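Local coordinates for KaiC domain-containing protein (PDB 2ZTS) that binds ADP with a magnesium ion at a P-loop and is a KaiC-like member of the P-loop NTPases, probably an ATP-binding protein, at residues K43-A48 against R76-F81; A48-K53 against R138-S143; E69-L74 against I94-G99; V33-G38 against I176-A181. All blocks are in the same frame, centred on the assembly; numbering follows the deposited sequence.

Overall arrangement
All four contacts lie in the P-loop NTPase core and involve its central sheet or the helices packed on it. Along the chain, strand 32-36 of contact 4 runs through the P-loop into helix 43-58, which serves contacts 1 and 2 in succession; the two share A48 and their centres are about 9 Å apart. Helix 71-79 serves contacts 1 and 3. In the sheet, strands 138-142, 174-179 and 32-36 lie side by side, and 94-97 is an edge strand, separated from 138-142 by 62-66. Contacts 3 and 4 are the farthest apart, about 18 Å between centres. Contacts 1 and 4 meet at K43 and E180, so the nucleotide site joins helix and sheet.

Contact 1: residues K43-A48 against R76-F81; sequences KTTFAA and REMASF. With MG (magnesium ion), chain I; ADP (adenosine-5'-diphosphate), chain H.
The selenomethionine M78 reaches from helix 71-79 to the first turns of helix 43-58, meeting A48 and T44. Its CB points toward the other helix. CG approaches the methyl of A48, and SE lies 3.7 Å from A48 CB. Bends at chi2 (-52°) and chi3 carry the chain on to CE, which touches T44 CG2 at 3.6 Å; the two side chains cross at about a right angle. M78 SE also lies in plane at the edge of the F81 ring. Beyond it, F81 CE2 meets T45 CG2, while F81 CE1 comes within 3.4 Å of ADP N6. S80 OG accepts a hydrogen bond from the same N6 and donates one to E77 O, which fixes its direction. At the phosphates, T45 OG1 donates to ADP O1A, and K43 NZ to O1B at 2.8 Å. T44 OG1 binds the magnesium ion at 2.2 Å and is also hydrogen-bonded to D142. ADP O3B and four waters complete the six ligands. The apolar seam thus joins two walls of one nucleotide site: the Walker A helix start grips phosphate and metal, while S80 and F81 hold the adenine end.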
loop_
_atom_site.group_PDB
_atom_site.type_symbol
_atom_site.label_atom_id
_atom_site.label_comp_id
_atom_site.label_asym_id
_atom_site.label_seq_id
_atom_site.Cartn_x
_atom_site.Cartn_y
_atom_site.Cartn_z
ATOM N N LYS C 43 -14.761 12.799 19.363
ATOM C CA LYS C 43 -14.147 11.942 20.391
ATOM C C LYS C 43 -13.943 12.628 21.725
ATOM O O LYS C 43 -14.349 12.125 22.776
ATOM C CB LYS C 43 -12.793 11.422 19.932
ATOM C CG LYS C 43 -12.850 10.487 18.729
ATOM C CD LYS C 43 -11.551 9.903 18.463
ATOM C CE LYS C 43 -10.516 10.876 17.884
ATOM N NZ LYS C 43 -10.906 11.747 16.803
ATOM N N THR C 44 -13.209 13.735 21.695
ATOM C CA THR C 44 -12.969 14.534 22.879
ATOM C C THR C 44 -14.236 14.952 23.632
ATOM O O THR C 44 -14.309 14.823 24.849
ATOM C CB THR C 44 -12.105 15.708 22.484
ATOM O OG1 THR C 44 -10.802 15.216 22.260
ATOM C CG2 THR C 44 -11.889 16.726 23.630
ATOM N N THR C 45 -15.216 15.409 22.890
ATOM C CA THR C 45 -16.502 15.840 23.359
ATOM C C THR C 45 -17.279 14.750 24.091
ATOM O O THR C 45 -17.742 14.938 25.209
ATOM C CB THR C 45 -17.294 16.383 22.149
ATOM O OG1 THR C 45 -16.619 17.568 21.711
ATOM C CG2 THR C 45 -18.663 16.892 22.542
ATOM N N PHE C 46 -17.406 13.618 23.434
ATOM C CA PHE C 46 -18.041 12.411 23.949
ATOM C C PHE C 46 -17.328 11.939 25.254
ATOM O O PHE C 46 -17.978 11.704 26.261
ATOM C CB PHE C 46 -17.922 11.383 22.857
ATOM C CG PHE C 46 -18.652 10.138 23.101
ATOM C CD1 PHE C 46 -19.762 9.838 22.368
ATOM C CD2 PHE C 46 -18.216 9.251 24.084
ATOM C CE1 PHE C 46 -20.440 8.667 22.600
ATOM C CE2 PHE C 46 -18.900 8.058 24.327
ATOM C CZ PHE C 46 -19.992 7.755 23.593
ATOM N N ALA C 47 -15.995 11.888 25.255
ATOM C CA ALA C 47 -15.205 11.558 26.468
ATOM C C ALA C 47 -15.362 12.564 27.620
ATOM O O ALA C 47 -15.442 12.159 28.807
ATOM C CB ALA C 47 -13.775 11.418 26.144
ATOM N N ALA C 48 -15.494 13.843 27.282
ATOM C CA ALA C 48 -15.644 14.873 28.276
ATOM C C ALA C 48 -17.040 14.794 28.882
ATOM O O ALA C 48 -17.192 14.964 30.093
ATOM C CB ALA C 48 -15.390 16.200 27.709
ATOM N N ARG C 76 -12.128 25.759 29.015
ATOM C CA ARG C 76 -12.664 26.800 28.111
ATOM C C ARG C 76 -13.527 26.160 27.007
ATOM O O ARG C 76 -14.610 26.649 26.690
ATOM C CB ARG C 76 -11.510 27.648 27.488
ATOM C CG ARG C 76 -11.898 28.589 26.321
ATOM C CD ARG C 76 -10.713 29.180 25.493
ATOM N NE ARG C 76 -11.224 29.734 24.219
ATOM C CZ ARG C 76 -10.602 30.623 23.426
ATOM N NH1 ARG C 76 -9.409 31.102 23.722
ATOM N NH2 ARG C 76 -11.213 31.053 22.318
ATOM N N GLU C 77 -13.058 25.050 26.440
ATOM C CA GLU C 77 -13.744 24.464 25.311
ATOM C C GLU C 77 -15.078 23.882 25.754
ATOM O O GLU C 77 -16.088 24.054 25.074
ATOM C CB GLU C 77 -12.854 23.442 24.595
ATOM C CG GLU C 77 -12.105 24.045 23.386
ATOM C CD GLU C 77 -10.703 23.488 23.195
ATOM O OE1 GLU C 77 -10.571 22.240 23.185
ATOM O OE2 GLU C 77 -9.738 24.306 23.080
HETATM N N MSE C 78 -15.099 23.268 26.939
HETATM C CA MSE C 78 -16.260 22.560 27.402
HETATM C C MSE C 78 -17.251 23.547 28.020
HETATM O O MSE C 78 -18.463 23.242 28.129
HETATM C CB MSE C 78 -15.859 21.450 28.373
HETATM C CG MSE C 78 -15.013 20.292 27.752
HETATM SE SE MSE C 78 -15.888 19.554 26.134
HETATM C CE MSE C 78 -14.246 19.135 25.031
ATOM N N ALA C 79 -16.779 24.747 28.364
ATOM C CA ALA C 79 -17.688 25.800 28.796
ATOM C C ALA C 79 -18.679 26.176 27.696
ATOM O O ALA C 79 -19.786 26.594 28.031
ATOM C CB ALA C 79 -16.932 27.048 29.250
ATOM N N SER C 80 -18.319 25.971 26.417
ATOM C CA SER C 80 -19.205 26.288 25.313
ATOM C C SER C 80 -20.408 25.358 25.211
ATOM O O SER C 80 -21.380 25.674 24.528
ATOM C CB SER C 80 -18.424 26.416 23.967
ATOM O OG SER C 80 -17.957 25.161 23.399
ATOM N N PHE C 81 -20.341 24.207 25.873
ATOM C CA PHE C 81 -21.515 23.356 26.107
ATOM C C PHE C 81 -22.258 23.647 27.441
ATOM O O PHE C 81 -23.192 22.943 27.830
ATOM C CB PHE C 81 -21.126 21.858 26.048
ATOM C CG PHE C 81 -20.540 21.439 24.727
ATOM C CD1 PHE C 81 -21.236 21.663 23.554
ATOM C CD2 PHE C 81 -19.295 20.880 24.661
ATOM C CE1 PHE C 81 -20.716 21.334 22.367
ATOM C CE2 PHE C 81 -18.742 20.526 23.469
ATOM C CZ PHE C 81 -19.474 20.730 22.297
HETATM MG MG MG I . -9.874 15.372 20.242
HETATM P PB ADP H . -12.208 14.963 17.853
HETATM O O1B ADP H . -12.808 13.721 17.351
HETATM O O2B ADP H . -11.154 15.538 16.898
HETATM O O3B ADP H . -11.609 14.820 19.298
HETATM P PA ADP H . -14.008 16.990 18.960
HETATM O O1A ADP H . -14.713 16.305 20.152
HETATM O O2A ADP H . -12.890 17.916 19.378
HETATM O O3A ADP H . -13.516 15.931 17.829
HETATM O "O5'" ADP H . -15.180 17.704 18.160
HETATM C "C5'" ADP H . -15.220 19.079 17.954
HETATM C "C4'" ADP H . -16.402 19.464 17.097
HETATM O "O4'" ADP H . -17.612 19.664 17.791
HETATM C "C3'" ADP H . -16.093 20.745 16.348
HETATM O "O3'" ADP H . -15.241 20.405 15.253
HETATM C "C2'" ADP H . -17.482 21.268 16.040
HETATM O "O2'" ADP H . -18.005 20.713 14.885
HETATM C "C1'" ADP H . -18.330 20.759 17.212
HETATM N N9 ADP H . -18.489 21.748 18.289
HETATM C C8 ADP H . -17.496 22.221 19.140
HETATM N N7 ADP H . -18.046 23.086 20.017
HETATM C C5 ADP H . -19.366 23.211 19.701
HETATM C C6 ADP H . -20.406 23.953 20.254
HETATM N N6 ADP H . -20.274 24.534 21.455
HETATM N N1 ADP H . -21.686 23.823 19.710
HETATM C C2 ADP H . -21.921 22.974 18.640
HETATM N N3 ADP H . -20.876 22.220 18.094
HETATM C C4 ADP H . -19.644 22.352 18.623
HETATM O O HOH W 1 -10.562 17.353 20.198
HETATM O O HOH W 2 -8.928 15.094 18.403
HETATM O O HOH W 3 -8.182 16.118 21.079
HETATM O O HOH W 4 -9.266 13.408 20.599
#

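Contact 2: residues A48-K53 against R138-S143; sequences AQFIYK and RLVIDS
R138 lies across the ring of F50. Its chain is extended from CG to NE, and CD stands over one face of the ring, 3.9 Å from the centroid and 15° off the ring normal. This is a CH-pi contact. R138 CG meets F50 CZ on the way. The guanidinium plane is turned 37° from the ring, so the two groups are not stacked flat. R138 NH1 stays close to the CD1-CE1 side of the ring and donates to F50 O at 3.1 Å. The bond is bent, and the oxygen sits out of the guanidinium plane. NH1 also bonds to K13 O and NH2 forms a salt bridge with E60, so the buried charge is held at several points.

F50 has CG anti to the backbone N (chi1 169°), which swings the ring toward the strand. V140 CG2 and L139 O lie at its edge, near the ring plane. I51 packs alongside. Its CG1 meets V140 CG2 at 3.5 Å, and its CD1 reaches R138 CB at 3.8 Å; I51 and R138 lie alongside each other, pointing opposite ways.

The 48-53 part of helix 43-58 runs roughly antiparallel to strand 138-142, the two axes 8.5 Å apart. F64 of strand 62-66 touches I51 and V140, and I176 of strand 174-179 touches F50. The helix after the P-loop therefore covers three adjacent strands of the central sheet, as in P-loop NTPases.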
loop_
_atom_site.group_PDB
_atom_site.type_symbol
_atom_site.label_atom_id
_atom_site.label_comp_id
_atom_site.label_asym_id
_atom_site.label_seq_id
_atom_site.Cartn_x
_atom_site.Cartn_y
_atom_site.Cartn_z
ATOM N N ALA C 48 -15.494 13.843 27.282
ATOM C CA ALA C 48 -15.644 14.873 28.276
ATOM C C ALA C 48 -17.040 14.794 28.882
ATOM O O ALA C 48 -17.192 14.964 30.093
ATOM C CB ALA C 48 -15.390 16.200 27.709
ATOM N N GLN C 49 -18.034 14.545 28.034
ATOM C CA GLN C 49 -19.402 14.431 28.463
ATOM C C GLN C 49 -19.559 13.289 29.469
ATOM O O GLN C 49 -20.250 13.424 30.500
ATOM C CB GLN C 49 -20.318 14.219 27.248
ATOM C CG GLN C 49 -21.765 14.651 27.444
ATOM C CD GLN C 49 -22.494 14.824 26.114
ATOM O OE1 GLN C 49 -21.875 15.231 25.139
ATOM N NE2 GLN C 49 -23.786 14.469 26.060
ATOM N N PHE C 50 -18.883 12.177 29.185
ATOM C CA PHE C 50 -18.883 11.006 30.048
ATOM C C PHE C 50 -18.373 11.387 31.429
ATOM O O PHE C 50 -18.957 10.959 32.416
ATOM C CB PHE C 50 -18.022 9.893 29.412
ATOM C CG PHE C 50 -17.698 8.692 30.306
ATOM C CD1 PHE C 50 -18.664 7.741 30.624
ATOM C CD2 PHE C 50 -16.413 8.409 30.651
ATOM C CE1 PHE C 50 -18.351 6.613 31.344
ATOM C CE2 PHE C 50 -16.088 7.238 31.382
ATOM C CZ PHE C 50 -17.058 6.356 31.708
ATOM N N ILE C 51 -17.252 12.101 31.512
ATOM C CA ILE C 51 -16.675 12.456 32.804
ATOM C C ILE C 51 -17.524 13.523 33.485
ATOM O O ILE C 51 -17.873 13.397 34.659
ATOM C CB ILE C 51 -15.245 12.994 32.678
ATOM C CG1 ILE C 51 -14.285 11.929 32.155
ATOM C CG2 ILE C 51 -14.705 13.478 34.040
ATOM C CD1 ILE C 51 -14.170 10.707 33.006
ATOM N N TYR C 52 -17.879 14.552 32.722
ATOM C CA TYR C 52 -18.612 15.674 33.266
ATOM C C TYR C 52 -20.007 15.292 33.736
ATOM O O TYR C 52 -20.415 15.698 34.823
ATOM C CB TYR C 52 -18.759 16.783 32.274
ATOM C CG TYR C 52 -19.410 17.998 32.881
ATOM C CD1 TYR C 52 -18.698 18.805 33.732
ATOM C CD2 TYR C 52 -20.736 18.326 32.614
ATOM C CE1 TYR C 52 -19.302 19.939 34.346
ATOM C CE2 TYR C 52 -21.351 19.476 33.218
ATOM C CZ TYR C 52 -20.620 20.268 34.075
ATOM O OH TYR C 52 -21.153 21.408 34.698
ATOM N N LYS C 53 -20.734 14.559 32.904
ATOM C CA LYS C 53 -22.045 14.074 33.283
ATOM C C LYS C 53 -21.948 12.991 34.368
ATOM O O LYS C 53 -22.804 12.893 35.236
ATOM C CB LYS C 53 -22.832 13.532 32.094
ATOM C CG LYS C 53 -23.276 14.582 31.121
ATOM C CD LYS C 53 -24.113 15.664 31.812
ATOM C CE LYS C 53 -24.977 16.467 30.868
ATOM N NZ LYS C 53 -25.521 17.657 31.569
ATOM N N ARG C 138 -14.647 6.802 36.985
ATOM C CA ARG C 138 -14.617 7.048 35.548
ATOM C C ARG C 138 -13.249 7.588 35.154
ATOM O O ARG C 138 -12.632 8.340 35.905
ATOM C CB ARG C 138 -15.699 8.035 35.191
ATOM C CG ARG C 138 -17.086 7.466 35.151
ATOM C CD ARG C 138 -18.141 8.439 34.672
ATOM N NE ARG C 138 -19.442 7.962 35.133
ATOM C CZ ARG C 138 -20.568 7.977 34.446
ATOM N NH1 ARG C 138 -20.640 8.495 33.243
ATOM N NH2 ARG C 138 -21.678 7.475 34.987
ATOM N N LEU C 139 -12.754 7.193 33.994
ATOM C CA LEU C 139 -11.414 7.592 33.539
ATOM C C LEU C 139 -11.423 7.805 32.016
ATOM O O LEU C 139 -12.042 7.040 31.310
ATOM C CB LEU C 139 -10.381 6.526 33.933
ATOM C CG LEU C 139 -8.949 6.742 33.400
ATOM C CD1 LEU C 139 -8.315 8.043 33.866
ATOM C CD2 LEU C 139 -8.074 5.525 33.795
ATOM N N VAL C 140 -10.747 8.821 31.533
ATOM C CA VAL C 140 -10.579 9.069 30.089
ATOM C C VAL C 140 -9.098 9.303 29.835
ATOM O O VAL C 140 -8.461 9.992 30.612
ATOM C CB VAL C 140 -11.362 10.313 29.645
ATOM C CG1 VAL C 140 -10.891 10.825 28.300
ATOM C CG2 VAL C 140 -12.842 10.011 29.592
ATOM N N ILE C 141 -8.558 8.699 28.782
ATOM C CA ILE C 141 -7.247 9.027 28.264
ATOM C C ILE C 141 -7.471 9.452 26.830
ATOM O O ILE C 141 -7.784 8.651 25.955
ATOM C CB ILE C 141 -6.270 7.834 28.384
ATOM C CG1 ILE C 141 -6.203 7.369 29.885
ATOM C CG2 ILE C 141 -4.896 8.200 27.795
ATOM C CD1 ILE C 141 -5.141 6.334 30.204
ATOM N N ASP C 142 -7.387 10.754 26.638
ATOM C CA ASP C 142 -7.473 11.391 25.349
ATOM C C ASP C 142 -6.083 11.908 25.058
ATOM O O ASP C 142 -5.746 12.928 25.543
ATOM C CB ASP C 142 -8.466 12.538 25.453
ATOM C CG ASP C 142 -8.895 13.067 24.118
ATOM O OD1 ASP C 142 -9.412 14.223 24.107
ATOM O OD2 ASP C 142 -8.817 12.370 23.055
ATOM N N SER C 143 -5.254 11.225 24.275
ATOM C CA SER C 143 -5.608 10.129 23.419
ATOM C C SER C 143 -4.385 9.252 23.345
ATOM O O SER C 143 -3.272 9.654 23.742
ATOM C CB SER C 143 -5.894 10.685 22.023
ATOM O OG SER C 143 -4.661 11.099 21.409
#

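Contact 3: residues E69-L74 against I94-G99; sequences ERARDL and IAIVDG
The CA atoms of R70 and D98 are the nearest across the two segments, 5.6 Å apart. Here the turn before helix 71-79 passes the end of strand 94-97. R70 holds the N-cap position, and the backbone N of A71, in the first turn, donates to D98 OD2 at 2.9 Å. The bond is fairly straight (164°) and uses the anti side of the carboxylate. D98 CG lies between its own backbone N and carbonyl carbon (chi1 73°), which turns the carboxylate to the helix start. A negative group there would probably be favoured by the helix dipole. D98 OD1 is bonded to S101 N, so both oxygens are engaged. The arrangement joins an edge strand of the P-loop NTPase sheet within this chain to a helix that follows its neighbouring strand, 62-66. Next to the polar pair, A71 CB presses on I96 CG2 at 3.5 Å, a tight carbon contact. One turn on, L74 and I96 cross at a slant, with L74 CD2 4.0 Å from I96 CD1. On the helix side, R70 NH1 forms a salt bridge with D73 OD1, in the guanidinium plane and on the syn side of the carboxylate, 2.8 Å away. R70 N also donates to D73 OD2, and the same oxygen forms a salt bridge with R200 of a neighbouring subunit.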
loop_
_atom_site.group_PDB
_atom_site.type_symbol
_atom_site.label_atom_id
_atom_site.label_comp_id
_atom_site.label_asym_id
_atom_site.label_seq_id
_atom_site.Cartn_x
_atom_site.Cartn_y
_atom_site.Cartn_z
ATOM N N GLU C 69 -4.327 18.468 24.763
ATOM C CA GLU C 69 -4.444 19.896 25.035
ATOM C C GLU C 69 -4.139 20.194 26.516
ATOM O O GLU C 69 -3.913 19.274 27.307
ATOM C CB GLU C 69 -5.849 20.361 24.621
ATOM C CG GLU C 69 -6.978 19.721 25.384
ATOM C CD GLU C 69 -8.340 19.984 24.766
ATOM O OE1 GLU C 69 -8.572 21.148 24.376
ATOM O OE2 GLU C 69 -9.155 19.017 24.667
ATOM N N ARG C 70 -4.138 21.457 26.913
ATOM C CA ARG C 70 -3.921 21.687 28.331
ATOM C C ARG C 70 -5.268 21.788 29.098
ATOM O O ARG C 70 -6.332 21.914 28.486
ATOM C CB ARG C 70 -2.778 22.723 28.639
ATOM C CG ARG C 70 -2.901 24.173 28.235
ATOM C CD ARG C 70 -2.146 24.570 26.986
ATOM N NE ARG C 70 -1.559 25.894 27.071
ATOM C CZ ARG C 70 -2.107 27.040 26.682
ATOM N NH1 ARG C 70 -3.332 27.121 26.152
ATOM N NH2 ARG C 70 -1.384 28.145 26.831
ATOM N N ALA C 71 -5.212 21.663 30.417
ATOM C CA ALA C 71 -6.413 21.630 31.218
ATOM C C ALA C 71 -7.226 22.855 30.985
ATOM O O ALA C 71 -8.421 22.730 30.828
ATOM C CB ALA C 71 -6.093 21.444 32.717
ATOM N N ARG C 72 -6.587 24.032 30.885
ATOM C CA ARG C 72 -7.322 25.295 30.701
ATOM C C ARG C 72 -8.001 25.391 29.369
ATOM O O ARG C 72 -8.969 26.115 29.228
ATOM C CB ARG C 72 -6.384 26.499 30.843
ATOM C CG ARG C 72 -5.293 26.622 29.699
ATOM C CD ARG C 72 -4.064 27.456 30.085
ATOM N NE ARG C 72 -4.438 28.852 30.329
ATOM C CZ ARG C 72 -3.845 29.942 29.790
ATOM N NH1 ARG C 72 -2.811 29.843 28.941
ATOM N NH2 ARG C 72 -4.302 31.147 30.117
ATOM N N ASP C 73 -7.464 24.682 28.377
ATOM C CA ASP C 73 -8.049 24.622 27.049
ATOM C C ASP C 73 -9.312 23.808 27.134
ATOM O O ASP C 73 -10.314 24.140 26.533
ATOM C CB ASP C 73 -7.116 23.937 26.042
ATOM C CG ASP C 73 -5.836 24.706 25.800
ATOM O OD1 ASP C 73 -5.871 25.951 25.829
ATOM O OD2 ASP C 73 -4.737 24.126 25.521
ATOM N N LEU C 74 -9.246 22.703 27.850
ATOM C CA LEU C 74 -10.399 21.814 27.957
ATOM C C LEU C 74 -11.531 22.502 28.759
ATOM O O LEU C 74 -12.670 22.446 28.344
ATOM C CB LEU C 74 -9.977 20.473 28.540
ATOM C CG LEU C 74 -10.986 19.375 28.886
ATOM C CD1 LEU C 74 -11.625 18.698 27.674
ATOM C CD2 LEU C 74 -10.218 18.376 29.692
ATOM N N ILE C 94 -14.018 15.985 39.930
ATOM C CA ILE C 94 -13.287 15.801 38.677
ATOM C C ILE C 94 -11.874 16.207 38.846
ATOM O O ILE C 94 -11.595 17.206 39.461
ATOM C CB ILE C 94 -13.899 16.652 37.536
ATOM C CG1 ILE C 94 -15.296 16.197 37.201
ATOM C CG2 ILE C 94 -13.030 16.598 36.260
ATOM C CD1 ILE C 94 -15.949 17.065 36.071
ATOM N N ALA C 95 -10.962 15.446 38.289
ATOM C CA ALA C 95 -9.597 15.931 38.099
ATOM C C ALA C 95 -9.244 15.895 36.631
ATOM O O ALA C 95 -9.654 14.961 35.890
ATOM C CB ALA C 95 -8.643 15.096 38.881
ATOM N N ILE C 96 -8.461 16.900 36.211
ATOM C CA ILE C 96 -7.897 16.962 34.867
ATOM C C ILE C 96 -6.411 16.825 35.020
ATOM O O ILE C 96 -5.788 17.593 35.775
ATOM C CB ILE C 96 -8.211 18.274 34.094
ATOM C CG1 ILE C 96 -9.714 18.451 33.874
ATOM C CG2 ILE C 96 -7.467 18.239 32.724
ATOM C CD1 ILE C 96 -10.174 19.908 33.399
ATOM N N VAL C 97 -5.863 15.820 34.318
ATOM C CA VAL C 97 -4.445 15.529 34.278
ATOM C C VAL C 97 -3.906 15.799 32.882
ATOM O O VAL C 97 -4.181 15.024 31.924
ATOM C CB VAL C 97 -4.203 14.055 34.587
ATOM C CG1 VAL C 97 -2.748 13.747 34.476
ATOM C CG2 VAL C 97 -4.776 13.652 35.987
ATOM N N ASP C 98 -3.073 16.823 32.757
ATOM C CA ASP C 98 -2.587 17.218 31.432
ATOM C C ASP C 98 -1.075 17.000 31.116
ATOM O O ASP C 98 -0.570 17.569 30.159
ATOM C CB ASP C 98 -3.125 18.620 31.080
ATOM C CG ASP C 98 -2.453 19.743 31.870
ATOM O OD1 ASP C 98 -1.599 19.470 32.748
ATOM O OD2 ASP C 98 -2.734 20.934 31.654
ATOM N N GLY C 99 -0.272 16.354 31.959
ATOM C CA GLY C 99 0.420 17.020 33.039
ATOM C C GLY C 99 1.641 17.563 32.257
ATOM O O GLY C 99 2.587 16.779 31.887
#

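Contact 4: residues V33-G38 against I176-A181; sequences VLLTGG and ILTTEA
V33 O accepts from L177 N at 2.9 Å, the first of three backbone hydrogen bonds that join strands 32-36 and 174-179. L35 then uses both of its polar backbone atoms: its N donates to L177 O at 2.8 Å, and its O accepts from T179 N at 3.0 Å. The same carbonyls take CA-H...O contacts, the shortest from T178 CA to L35 O. Segments 33-36 and 176-179 run parallel, their directions 31° apart.

Side chains pack on both faces. On one, L35 CB meets I176 CG2 at 3.6 Å, and both residues touch F46 of helix 43-58. On this face too, T178 OG1 is hydrogen-bonded to D142, which in turn bonds the metal ligand T44. On the other, L34 CD1 touches T179 CG2 at 3.8 Å. T36 and T179 stand next to each other here, T36 OG1 beside T179 CG2. Their hydroxyls bond elsewhere, T36 to L189 O and T179 to E195.

Past the strands, E180 is extended with CG anti to its backbone N (chi1 -177°). Its CG packs on G37 O at 3.4 Å, and its carboxylate passes alongside G38. There OE2 bonds T39 and OE1 forms a salt bridge with K43. The pairing puts the beginning of the Walker A P-loop, G37 and G38, at the C-terminal ends of parallel strands, the usual place of the phosphate site in P-loop NTPases.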
loop_
_atom_site.group_PDB
_atom_site.type_symbol
_atom_site.label_atom_id
_atom_site.label_comp_id
_atom_site.label_asym_id
_atom_site.label_seq_id
_atom_site.Cartn_x
_atom_site.Cartn_y
_atom_site.Cartn_z
ATOM N N VAL C 33 -13.235 0.943 27.138
ATOM C CA VAL C 33 -13.902 1.206 25.852
ATOM C C VAL C 33 -12.989 2.052 24.991
ATOM O O VAL C 33 -12.521 3.094 25.446
ATOM C CB VAL C 33 -15.176 1.970 26.057
ATOM C CG1 VAL C 33 -15.934 2.206 24.745
ATOM C CG2 VAL C 33 -16.102 1.187 27.059
ATOM N N LEU C 34 -12.737 1.581 23.773
ATOM C CA LEU C 34 -11.999 2.277 22.754
ATOM C C LEU C 34 -13.005 3.067 21.971
ATOM O O LEU C 34 -13.929 2.525 21.356
ATOM C CB LEU C 34 -11.260 1.303 21.830
ATOM C CG LEU C 34 -10.309 2.013 20.856
ATOM C CD1 LEU C 34 -9.102 2.658 21.558
ATOM C CD2 LEU C 34 -9.845 1.100 19.760
ATOM N N LEU C 35 -12.855 4.383 22.055
ATOM C CA LEU C 35 -13.612 5.328 21.279
ATOM C C LEU C 35 -12.693 5.789 20.089
ATOM O O LEU C 35 -11.623 6.427 20.300
ATOM C CB LEU C 35 -14.020 6.469 22.182
ATOM C CG LEU C 35 -14.755 7.569 21.439
ATOM C CD1 LEU C 35 -16.112 7.070 20.896
ATOM C CD2 LEU C 35 -14.946 8.756 22.301
ATOM N N THR C 36 -13.103 5.447 18.862
ATOM C CA THR C 36 -12.287 5.668 17.654
ATOM C C THR C 36 -13.075 6.406 16.576
ATOM O O THR C 36 -14.284 6.370 16.553
ATOM C CB THR C 36 -11.692 4.322 17.160
ATOM O OG1 THR C 36 -10.817 4.531 16.032
ATOM C CG2 THR C 36 -12.759 3.311 16.686
ATOM N N GLY C 37 -12.360 7.138 15.746
ATOM C CA GLY C 37 -12.884 7.957 14.702
ATOM C C GLY C 37 -11.853 8.984 14.252
ATOM O O GLY C 37 -10.869 9.298 14.968
ATOM N N GLY C 38 -12.098 9.512 13.059
ATOM C CA GLY C 38 -11.224 10.502 12.424
ATOM C C GLY C 38 -11.243 11.825 13.150
ATOM O O GLY C 38 -12.026 12.077 14.091
ATOM N N ILE C 176 -12.815 5.236 29.067
ATOM C CA ILE C 176 -12.741 5.495 27.613
ATOM C C ILE C 176 -11.306 5.919 27.209
ATOM O O ILE C 176 -10.702 6.828 27.798
ATOM C CB ILE C 176 -13.748 6.555 27.183
ATOM C CG1 ILE C 176 -15.160 6.035 27.406
ATOM C CG2 ILE C 176 -13.545 6.975 25.687
ATOM C CD1 ILE C 176 -16.263 7.115 27.328
ATOM N N LEU C 177 -10.760 5.232 26.219
ATOM C CA LEU C 177 -9.501 5.574 25.562
ATOM C C LEU C 177 -9.857 5.990 24.168
ATOM O O LEU C 177 -10.674 5.329 23.505
ATOM C CB LEU C 177 -8.567 4.350 25.436
ATOM C CG LEU C 177 -8.331 3.507 26.694
ATOM C CD1 LEU C 177 -7.614 2.226 26.381
ATOM C CD2 LEU C 177 -7.520 4.326 27.685
ATOM N N THR C 178 -9.247 7.060 23.695
ATOM C CA THR C 178 -9.536 7.552 22.356
ATOM C C THR C 178 -8.375 7.282 21.456
ATOM O O THR C 178 -7.223 7.336 21.912
ATOM C CB THR C 178 -9.852 9.033 22.353
ATOM O OG1 THR C 178 -8.679 9.794 22.650
ATOM C CG2 THR C 178 -10.846 9.369 23.479
ATOM N N THR C 179 -8.676 6.958 20.200
ATOM C CA THR C 179 -7.655 6.868 19.172
ATOM C C THR C 179 -8.217 7.375 17.841
ATOM O O THR C 179 -9.425 7.588 17.701
ATOM C CB THR C 179 -7.092 5.466 19.093
ATOM O OG1 THR C 179 -5.960 5.431 18.209
ATOM C CG2 THR C 179 -8.065 4.518 18.460
ATOM N N GLU C 180 -7.328 7.646 16.885
ATOM C CA GLU C 180 -7.746 8.310 15.657
ATOM C C GLU C 180 -7.123 7.697 14.398
ATOM O O GLU C 180 -5.903 7.766 14.258
ATOM C CB GLU C 180 -7.378 9.780 15.776
ATOM C CG GLU C 180 -7.800 10.696 14.608
ATOM C CD GLU C 180 -7.671 12.197 14.967
ATOM O OE1 GLU C 180 -8.346 12.657 15.956
ATOM O OE2 GLU C 180 -6.910 12.904 14.239
ATOM N N ALA C 181 -7.974 7.087 13.559
ATOM C CA ALA C 181 -7.755 6.746 12.114
ATOM C C ALA C 181 -8.938 7.230 11.173
ATOM O O ALA C 181 -10.068 7.391 11.656
ATOM C CB ALA C 181 -7.648 5.240 11.961
#